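Side-chain contacts in inositol 2-dehydrogenase/D-chiro-inositol 3-dehydrogenase (Lactobacillus casei, PDB 4MIY), which oxidises myo-inositol and D-chiro-inositol to their keto forms, using NAD as the hydride acceptor: residues I8-M13 against E39-A44; R15-R20 against F71-G76. All coordinates share one frame; numbering follows the deposited sequence.

Contact 1: I8-M13 against E39-A44. With NAD (nicotinamide-adenine-dinucleotide), chain E.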
loop_
_atom_site.group_PDB
_atom_site.type_symbol
_atom_site.label_atom_id
_atom_site.label_comp_id
_atom_site.label_asym_id
_atom_site.label_seq_id
_atom_site.Cartn_x
_atom_site.Cartn_y
_atom_site.Cartn_z
ATOM N N ILE A 8 -3.701 43.491 -2.424
ATOM C CA ILE A 8 -2.557 44.220 -2.883
ATOM C C ILE A 8 -1.621 43.255 -3.587
ATOM O O ILE A 8 -0.919 42.487 -2.962
ATOM C CB ILE A 8 -1.845 44.847 -1.718
ATOM C CG1 ILE A 8 -2.802 45.732 -0.941
ATOM C CG2 ILE A 8 -0.614 45.632 -2.181
ATOM C CD1 ILE A 8 -2.291 46.059 0.354
ATOM N N GLY A 9 -1.645 43.334 -4.898
ATOM C CA GLY A 9 -0.893 42.455 -5.747
ATOM C C GLY A 9 -1.854 41.513 -6.379
ATOM O O GLY A 9 -2.318 40.598 -5.740
ATOM N N THR A 10 -2.136 41.713 -7.638
ATOM C CA THR A 10 -3.055 40.868 -8.335
ATOM C C THR A 10 -2.381 40.066 -9.454
ATOM O O THR A 10 -2.765 40.116 -10.577
ATOM C CB THR A 10 -4.242 41.669 -8.877
ATOM O OG1 THR A 10 -3.780 42.642 -9.797
ATOM C CG2 THR A 10 -4.905 42.407 -7.771
ATOM N N GLY A 11 -1.383 39.309 -9.093
ATOM C CA GLY A 11 -0.735 38.425 -10.032
ATOM C C GLY A 11 -1.329 37.048 -9.902
ATOM O O GLY A 11 -2.484 36.901 -9.667
ATOM N N ALA A 12 -0.499 36.042 -10.104
ATOM C CA ALA A 12 -0.935 34.665 -10.065
ATOM C C ALA A 12 -1.620 34.254 -8.742
ATOM O O ALA A 12 -2.705 33.791 -8.760
ATOM C CB ALA A 12 0.246 33.754 -10.336
ATOM N N MET A 13 -0.924 34.434 -7.650
ATOM C CA MET A 13 -1.416 33.993 -6.370
ATOM C C MET A 13 -2.455 34.976 -5.872
ATOM O O MET A 13 -3.409 34.610 -5.249
ATOM C CB MET A 13 -0.252 33.814 -5.408
ATOM C CG MET A 13 -0.592 33.194 -4.080
ATOM S SD MET A 13 -1.468 31.644 -4.354
ATOM C CE MET A 13 -1.113 30.808 -2.838
ATOM N N GLU A 39 -2.951 47.650 -14.995
ATOM C CA GLU A 39 -3.650 46.851 -15.925
ATOM C C GLU A 39 -3.974 45.473 -15.352
ATOM O O GLU A 39 -4.990 44.896 -15.660
ATOM C CB GLU A 39 -2.726 46.668 -17.096
ATOM C CG GLU A 39 -3.139 45.660 -18.030
ATOM C CD GLU A 39 -4.213 46.169 -18.889
ATOM O OE1 GLU A 39 -4.156 47.385 -19.172
ATOM O OE2 GLU A 39 -5.105 45.382 -19.289
ATOM N N ALA A 40 -3.078 44.961 -14.534
ATOM C CA ALA A 40 -3.320 43.714 -13.872
ATOM C C ALA A 40 -4.482 43.886 -12.911
ATOM O O ALA A 40 -5.360 43.065 -12.863
ATOM C CB ALA A 40 -2.092 43.282 -13.166
ATOM N N ALA A 41 -4.499 44.984 -12.198
ATOM C CA ALA A 41 -5.560 45.249 -11.249
ATOM C C ALA A 41 -6.889 45.341 -11.914
ATOM O O ALA A 41 -7.851 44.798 -11.454
ATOM C CB ALA A 41 -5.270 46.449 -10.446
ATOM N N GLU A 42 -6.921 46.002 -13.057
ATOM C CA GLU A 42 -8.143 46.146 -13.777
ATOM C C GLU A 42 -8.672 44.845 -14.329
ATOM O O GLU A 42 -9.854 44.637 -14.380
ATOM C CB GLU A 42 -7.979 47.205 -14.878
ATOM C CG GLU A 42 -8.077 48.631 -14.357
ATOM C CD GLU A 42 -7.716 49.661 -15.411
ATOM O OE1 GLU A 42 -7.619 49.283 -16.581
ATOM O OE2 GLU A 42 -7.512 50.827 -15.058
ATOM N N ALA A 43 -7.783 43.971 -14.747
ATOM C CA ALA A 43 -8.182 42.670 -15.225
ATOM C C ALA A 43 -8.813 41.809 -14.112
ATOM O O ALA A 43 -9.715 41.054 -14.348
ATOM C CB ALA A 43 -7.029 41.964 -15.861
ATOM N N ALA A 44 -8.328 41.977 -12.906
ATOM C CA ALA A 44 -8.841 41.199 -11.801
ATOM C C ALA A 44 -10.266 41.565 -11.531
ATOM O O ALA A 44 -11.115 40.719 -11.364
ATOM C CB ALA A 44 -8.026 41.439 -10.643
HETATM P PA NAD E . 3.404 37.353 -9.495
HETATM O O1A NAD E . 4.633 37.969 -9.956
HETATM O O2A NAD E . 2.536 36.700 -10.358
HETATM O O5B NAD E . 2.397 38.440 -8.935
HETATM C C5B NAD E . 2.743 39.455 -8.084
HETATM C C4B NAD E . 1.914 40.702 -8.421
HETATM O O4B NAD E . 2.345 41.704 -7.541
HETATM C C3B NAD E . 2.217 41.327 -9.776
HETATM O O3B NAD E . 1.046 41.592 -10.432
HETATM C C2B NAD E . 3.005 42.572 -9.480
HETATM O O2B NAD E . 2.806 43.588 -10.433
HETATM C C1B NAD E . 2.431 42.987 -8.179
HETATM N N9A NAD E . 3.283 43.826 -7.366
HETATM C C8A NAD E . 4.567 43.768 -7.201
HETATM N N7A NAD E . 5.004 44.644 -6.305
HETATM C C5A NAD E . 3.943 45.296 -5.872
HETATM C C6A NAD E . 3.653 46.377 -4.951
HETATM N N6A NAD E . 4.570 46.971 -4.227
HETATM N N1A NAD E . 2.392 46.703 -4.793
HETATM C C2A NAD E . 1.432 46.168 -5.451
HETATM N N3A NAD E . 1.621 45.210 -6.333
HETATM C C4A NAD E . 2.833 44.748 -6.564
HETATM O O3 NAD E . 3.873 36.500 -8.250
HETATM P PN NAD E . 2.971 35.441 -7.386
HETATM O O1N NAD E . 3.307 34.092 -7.825
HETATM O O2N NAD E . 1.594 35.706 -7.579
HETATM O O5D NAD E . 3.523 35.522 -5.968
HETATM C C5D NAD E . 3.084 36.561 -5.128
HETATM C C4D NAD E . 3.397 36.266 -3.697
HETATM O O4D NAD E . 2.703 35.080 -3.357
HETATM C C3D NAD E . 4.856 36.033 -3.493
HETATM O O3D NAD E . 5.195 36.524 -2.235
HETATM C C2D NAD E . 4.905 34.509 -3.534
HETATM O O2D NAD E . 5.998 34.118 -2.795
HETATM C C1D NAD E . 3.617 34.143 -2.851
HETATM N N1N NAD E . 3.195 32.777 -3.158
HETATM C C2N NAD E . 2.990 31.910 -2.170
HETATM C C3N NAD E . 2.634 30.595 -2.388
HETATM C C7N NAD E . 2.395 29.649 -1.234
HETATM O O7N NAD E . 2.112 30.043 -0.147
HETATM N N7N NAD E . 2.475 28.411 -1.510
HETATM C C4N NAD E . 2.430 30.192 -3.696
HETATM C C5N NAD E . 2.640 31.125 -4.686
HETATM C C6N NAD E . 3.033 32.402 -4.386
#

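Contact 2: R15-R20 against F71-G76. With NAD (nicotinamide-adenine-dinucleotide), chain E.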
loop_
_atom_site.group_PDB
_atom_site.type_symbol
_atom_site.label_atom_id
_atom_site.label_comp_id
_atom_site.label_asym_id
_atom_site.label_seq_id
_atom_site.Cartn_x
_atom_site.Cartn_y
_atom_site.Cartn_z
ATOM N N ARG A 15 -4.602 36.541 -7.792
ATOM C CA ARG A 15 -5.825 36.209 -8.449
ATOM C C ARG A 15 -6.432 34.922 -7.912
ATOM O O ARG A 15 -7.618 34.761 -7.890
ATOM C CB ARG A 15 -5.602 36.046 -9.939
ATOM C CG ARG A 15 -5.398 37.336 -10.702
ATOM C CD ARG A 15 -4.848 37.054 -12.136
ATOM N NE ARG A 15 -5.813 36.440 -13.000
ATOM C CZ ARG A 15 -6.715 37.101 -13.703
ATOM N NH1 ARG A 15 -6.774 38.408 -13.655
ATOM N NH2 ARG A 15 -7.555 36.447 -14.454
ATOM N N ALA A 16 -5.575 34.011 -7.517
ATOM C CA ALA A 16 -6.049 32.768 -6.950
ATOM C C ALA A 16 -6.706 32.965 -5.584
ATOM O O ALA A 16 -7.649 32.327 -5.286
ATOM C CB ALA A 16 -4.926 31.772 -6.870
ATOM N N HIS A 17 -6.181 33.879 -4.799
ATOM C CA HIS A 17 -6.835 34.272 -3.549
ATOM C C HIS A 17 -8.155 35.006 -3.796
ATOM O O HIS A 17 -9.095 34.814 -3.105
ATOM C CB HIS A 17 -5.925 35.106 -2.689
ATOM C CG HIS A 17 -4.925 34.316 -1.923
ATOM N ND1 HIS A 17 -5.221 33.104 -1.366
ATOM C CD2 HIS A 17 -3.651 34.580 -1.595
ATOM C CE1 HIS A 17 -4.161 32.641 -0.751
ATOM N NE2 HIS A 17 -3.197 33.525 -0.858
ATOM N N ILE A 18 -8.186 35.858 -4.806
ATOM C CA ILE A 18 -9.436 36.483 -5.200
ATOM C C ILE A 18 -10.478 35.478 -5.607
ATOM O O ILE A 18 -11.604 35.575 -5.237
ATOM C CB ILE A 18 -9.229 37.511 -6.341
ATOM C CG1 ILE A 18 -8.419 38.680 -5.826
ATOM C CG2 ILE A 18 -10.549 37.912 -6.978
ATOM C CD1 ILE A 18 -8.040 39.662 -6.898
ATOM N N ASP A 19 -10.065 34.511 -6.401
ATOM C CA ASP A 19 -10.933 33.428 -6.773
ATOM C C ASP A 19 -11.477 32.684 -5.534
ATOM O O ASP A 19 -12.624 32.358 -5.459
ATOM C CB ASP A 19 -10.177 32.460 -7.686
ATOM C CG ASP A 19 -11.041 31.372 -8.195
ATOM O OD1 ASP A 19 -12.043 31.690 -8.794
ATOM O OD2 ASP A 19 -10.727 30.211 -7.967
ATOM N N ARG A 20 -10.595 32.441 -4.588
ATOM C CA ARG A 20 -10.972 31.818 -3.336
ATOM C C ARG A 20 -12.036 32.622 -2.612
ATOM O O ARG A 20 -13.041 32.099 -2.236
ATOM C CB ARG A 20 -9.741 31.586 -2.438
ATOM C CG ARG A 20 -9.054 30.252 -2.707
ATOM C CD ARG A 20 -7.896 29.923 -1.825
ATOM N NE ARG A 20 -6.665 30.541 -2.243
ATOM C CZ ARG A 20 -5.830 30.045 -3.139
ATOM N NH1 ARG A 20 -6.060 28.907 -3.739
ATOM N NH2 ARG A 20 -4.745 30.692 -3.409
ATOM N N PHE A 71 -5.171 41.470 1.898
ATOM C CA PHE A 71 -4.305 40.386 1.476
ATOM C C PHE A 71 -3.107 40.964 0.746
ATOM O O PHE A 71 -3.271 41.686 -0.174
ATOM C CB PHE A 71 -5.054 39.428 0.554
ATOM C CG PHE A 71 -5.893 38.424 1.275
ATOM C CD1 PHE A 71 -6.897 38.815 2.087
ATOM C CD2 PHE A 71 -5.669 37.098 1.122
ATOM C CE1 PHE A 71 -7.657 37.898 2.719
ATOM C CE2 PHE A 71 -6.404 36.212 1.784
ATOM C CZ PHE A 71 -7.403 36.606 2.561
ATOM N N VAL A 72 -1.918 40.660 1.214
ATOM C CA VAL A 72 -0.709 41.160 0.575
ATOM C C VAL A 72 -0.083 40.056 -0.235
ATOM O O VAL A 72 0.430 39.117 0.308
ATOM C CB VAL A 72 0.291 41.633 1.556
ATOM C CG1 VAL A 72 1.439 42.286 0.852
ATOM C CG2 VAL A 72 -0.321 42.539 2.595
ATOM N N VAL A 73 -0.165 40.195 -1.532
ATOM C CA VAL A 73 0.233 39.159 -2.458
ATOM C C VAL A 73 1.128 39.673 -3.585
ATOM O O VAL A 73 1.059 39.220 -4.675
ATOM C CB VAL A 73 -0.996 38.436 -3.048
ATOM C CG1 VAL A 73 -0.647 37.004 -3.417
ATOM C CG2 VAL A 73 -2.164 38.429 -2.072
ATOM N N SER A 74 1.954 40.639 -3.248
ATOM C CA SER A 74 2.866 41.288 -4.177
ATOM C C SER A 74 4.177 40.512 -4.203
ATOM O O SER A 74 4.252 39.453 -3.640
ATOM C CB SER A 74 3.064 42.720 -3.727
ATOM O OG SER A 74 3.483 42.814 -2.412
ATOM N N PHE A 75 5.204 41.023 -4.861
ATOM C CA PHE A 75 6.500 40.385 -4.812
ATOM C C PHE A 75 6.930 40.258 -3.380
ATOM O O PHE A 75 6.611 41.082 -2.574
ATOM C CB PHE A 75 7.596 41.188 -5.547
ATOM C CG PHE A 75 7.347 41.451 -7.018
ATOM C CD1 PHE A 75 6.649 40.594 -7.810
ATOM C CD2 PHE A 75 7.878 42.601 -7.604
ATOM C CE1 PHE A 75 6.464 40.851 -9.105
ATOM C CE2 PHE A 75 7.690 42.855 -8.897
ATOM C CZ PHE A 75 6.986 41.991 -9.664
ATOM N N GLY A 76 7.667 39.216 -3.053
ATOM C CA GLY A 76 8.111 39.047 -1.702
ATOM C C GLY A 76 8.830 40.238 -1.078
ATOM O O GLY A 76 8.594 40.582 0.052
HETATM P PA NAD E . 3.404 37.353 -9.495
HETATM O O1A NAD E . 4.633 37.969 -9.956
HETATM O O2A NAD E . 2.536 36.700 -10.358
HETATM O O5B NAD E . 2.397 38.440 -8.935
HETATM C C5B NAD E . 2.743 39.455 -8.084
HETATM C C4B NAD E . 1.914 40.702 -8.421
HETATM O O4B NAD E . 2.345 41.704 -7.541
HETATM C C3B NAD E . 2.217 41.327 -9.776
HETATM O O3B NAD E . 1.046 41.592 -10.432
HETATM C C2B NAD E . 3.005 42.572 -9.480
HETATM O O2B NAD E . 2.806 43.588 -10.433
HETATM C C1B NAD E . 2.431 42.987 -8.179
HETATM N N9A NAD E . 3.283 43.826 -7.366
HETATM C C8A NAD E . 4.567 43.768 -7.201
HETATM N N7A NAD E . 5.004 44.644 -6.305
HETATM C C5A NAD E . 3.943 45.296 -5.872
HETATM C C6A NAD E . 3.653 46.377 -4.951
HETATM N N6A NAD E . 4.570 46.971 -4.227
HETATM N N1A NAD E . 2.392 46.703 -4.793
HETATM C C2A NAD E . 1.432 46.168 -5.451
HETATM N N3A NAD E . 1.621 45.210 -6.333
HETATM C C4A NAD E . 2.833 44.748 -6.564
HETATM O O3 NAD E . 3.873 36.500 -8.250
HETATM P PN NAD E . 2.971 35.441 -7.386
HETATM O O1N NAD E . 3.307 34.092 -7.825
HETATM O O2N NAD E . 1.594 35.706 -7.579
HETATM O O5D NAD E . 3.523 35.522 -5.968
HETATM C C5D NAD E . 3.084 36.561 -5.128
HETATM C C4D NAD E . 3.397 36.266 -3.697
HETATM O O4D NAD E . 2.703 35.080 -3.357
HETATM C C3D NAD E . 4.856 36.033 -3.493
HETATM O O3D NAD E . 5.195 36.524 -2.235
HETATM C C2D NAD E . 4.905 34.509 -3.534
HETATM O O2D NAD E . 5.998 34.118 -2.795
HETATM C C1D NAD E . 3.617 34.143 -2.851
HETATM N N1N NAD E . 3.195 32.777 -3.158
HETATM C C2N NAD E . 2.990 31.910 -2.170
HETATM C C3N NAD E . 2.634 30.595 -2.388
HETATM C C7N NAD E . 2.395 29.649 -1.234
HETATM O O7N NAD E . 2.112 30.043 -0.147
HETATM N N7N NAD E . 2.475 28.411 -1.510
HETATM C C4N NAD E . 2.430 30.192 -3.696
HETATM C C5N NAD E . 2.640 31.125 -4.686
HETATM C C6N NAD E . 3.033 32.402 -4.386
#

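Contact 1: I8-M13 against E39-A44
Thr10 packs its side chain against three alanines of helix 38-47, Ala40, Ala41 and Ala44, and alone forms the 8-13 side of the contact. Its hydroxyl lies between the backbone N and the carbonyl carbon (chi1 61°), which lays OG1 against the backbone where Ala40 passes into Ala41: OG1 is 3.4 Å from Ala40 C. The methyl groups close around it, with Ala40 CB at 3.8 Å from Thr10 OG1 and Ala41 CB at 4.1 Å from the same oxygen. This buried hydroxyl finds its hydrogen-bond partner elsewhere in the structure. One turn further along the helix, Ala44 CB rests on Thr10 CB at 4.2 Å. Thr10 and Ala41 also both touch Val33 of strand 28-34, and Thr10 N is hydrogen-bonded to Asp35 OD2, which also hydrogen-bonds NAD. The opposite side faces solvent: the CB atoms of Glu39 and Glu42 point away from the 8-13 segment, and Glu39 is exposed, Glu42 partly so.

On its cofactor side the 8-13 segment is a glycine-rich Rossmann turn, consistent with the GxGxxG motif. Gly11, the N-cap of helix 12-24, has no side chain, and its CA comes within 3.3 Å of NAD O5B. Each phosphate then receives one amide from the first turn: Ala12 N gives a 3.1 Å bond to NAD O2A (171° at the hydrogen), and Met13 N a 2.8 Å bond to NAD O2N (173°). Met13 continues past the phosphates, its bent chain bringing CE to 3.7 Å from NAD C4N on the nicotinamide. The chemistry is thus divided: van der Waals packing, with no clear hydrogen bond across it, seats the turn on helix 38-47, while nearly straight amide bonds at a helix N-terminus, whose dipole should favour negative charge, grip the pyrophosphate.

Contact 2: R15-R20 against F71-G76
His17, on helix 12-24 of the Rossmann fold, meets Phe71 on strand 69-72 of the parallel sheet and Val73 just beyond the strand's end. The CB of His17 points toward the 71-76 segment and lies 4.3 Å from Phe71 CD2. With CG anti to the carbonyl carbon (chi1 -80°), one face of the ring is turned to Phe71 and its CD2 edge to Val73. His17 CG is then 4.2 Å from Phe71 CD2, which sits over one face of the imidazole; the pair is T-shaped, the edge of Phe71 turned to the face of His17, with planes at 62°. Further round the ring, His17 CD2 meets Val73 CG2 at 4.2 Å, the methyl arriving at the imidazole edge near its plane. The two ring nitrogens have polar partners. ND1 accepts from Arg20 NE at 3.1 Å, one turn along the helix, and NE2 is hydrogen-bonded to Glu96 OE2, so both ends of the polar edge help fix the ring's rotation within a buried setting. Phe94 extends the aromatic cluster, stacking on Phe71 and meeting His17 edge-to-face, and Val286 of helix 279-294 touches the side chains of His17 and Phe71.

The other methyl of Val73, CG1, faces the cofactor, 3.9 Å from NAD O4D on the nicotinamide ribose. Beyond it, NAD C8A of the adenine sits over one face of the Phe75 ring, with Phe75 CD2 3.5 Å away. The bond from Arg20 to His17 is itself asymmetric: ND1 lies in the plane of the guanidinium, whereas NE sits 28° out of the imidazole plane.

In the fold
Contacts 1 and 2 have centres about 8 Å apart and share helix 12-24, whose first two residues belong to segment 8-13 and whose residues 15-20 belong to contact 2. Ile8, at the end of strand 3-8, makes two probable backbone hydrogen bonds, one from its N to Phe71 O of strand 69-72 (2.9 Å) and one from its O to Val73 N just past it (2.8 Å). Packing joins them as well: Met13 SD lies 3.5 Å from Arg20 NH2, and the Val73 CG1 methyl 3.7 Å from the backbone carbon Met13 C. Both contacts line the NAD pocket, residues 8-13 running along the dinucleotide from adenine to nicotinamide and residues 73-76 meeting its two nucleoside halves.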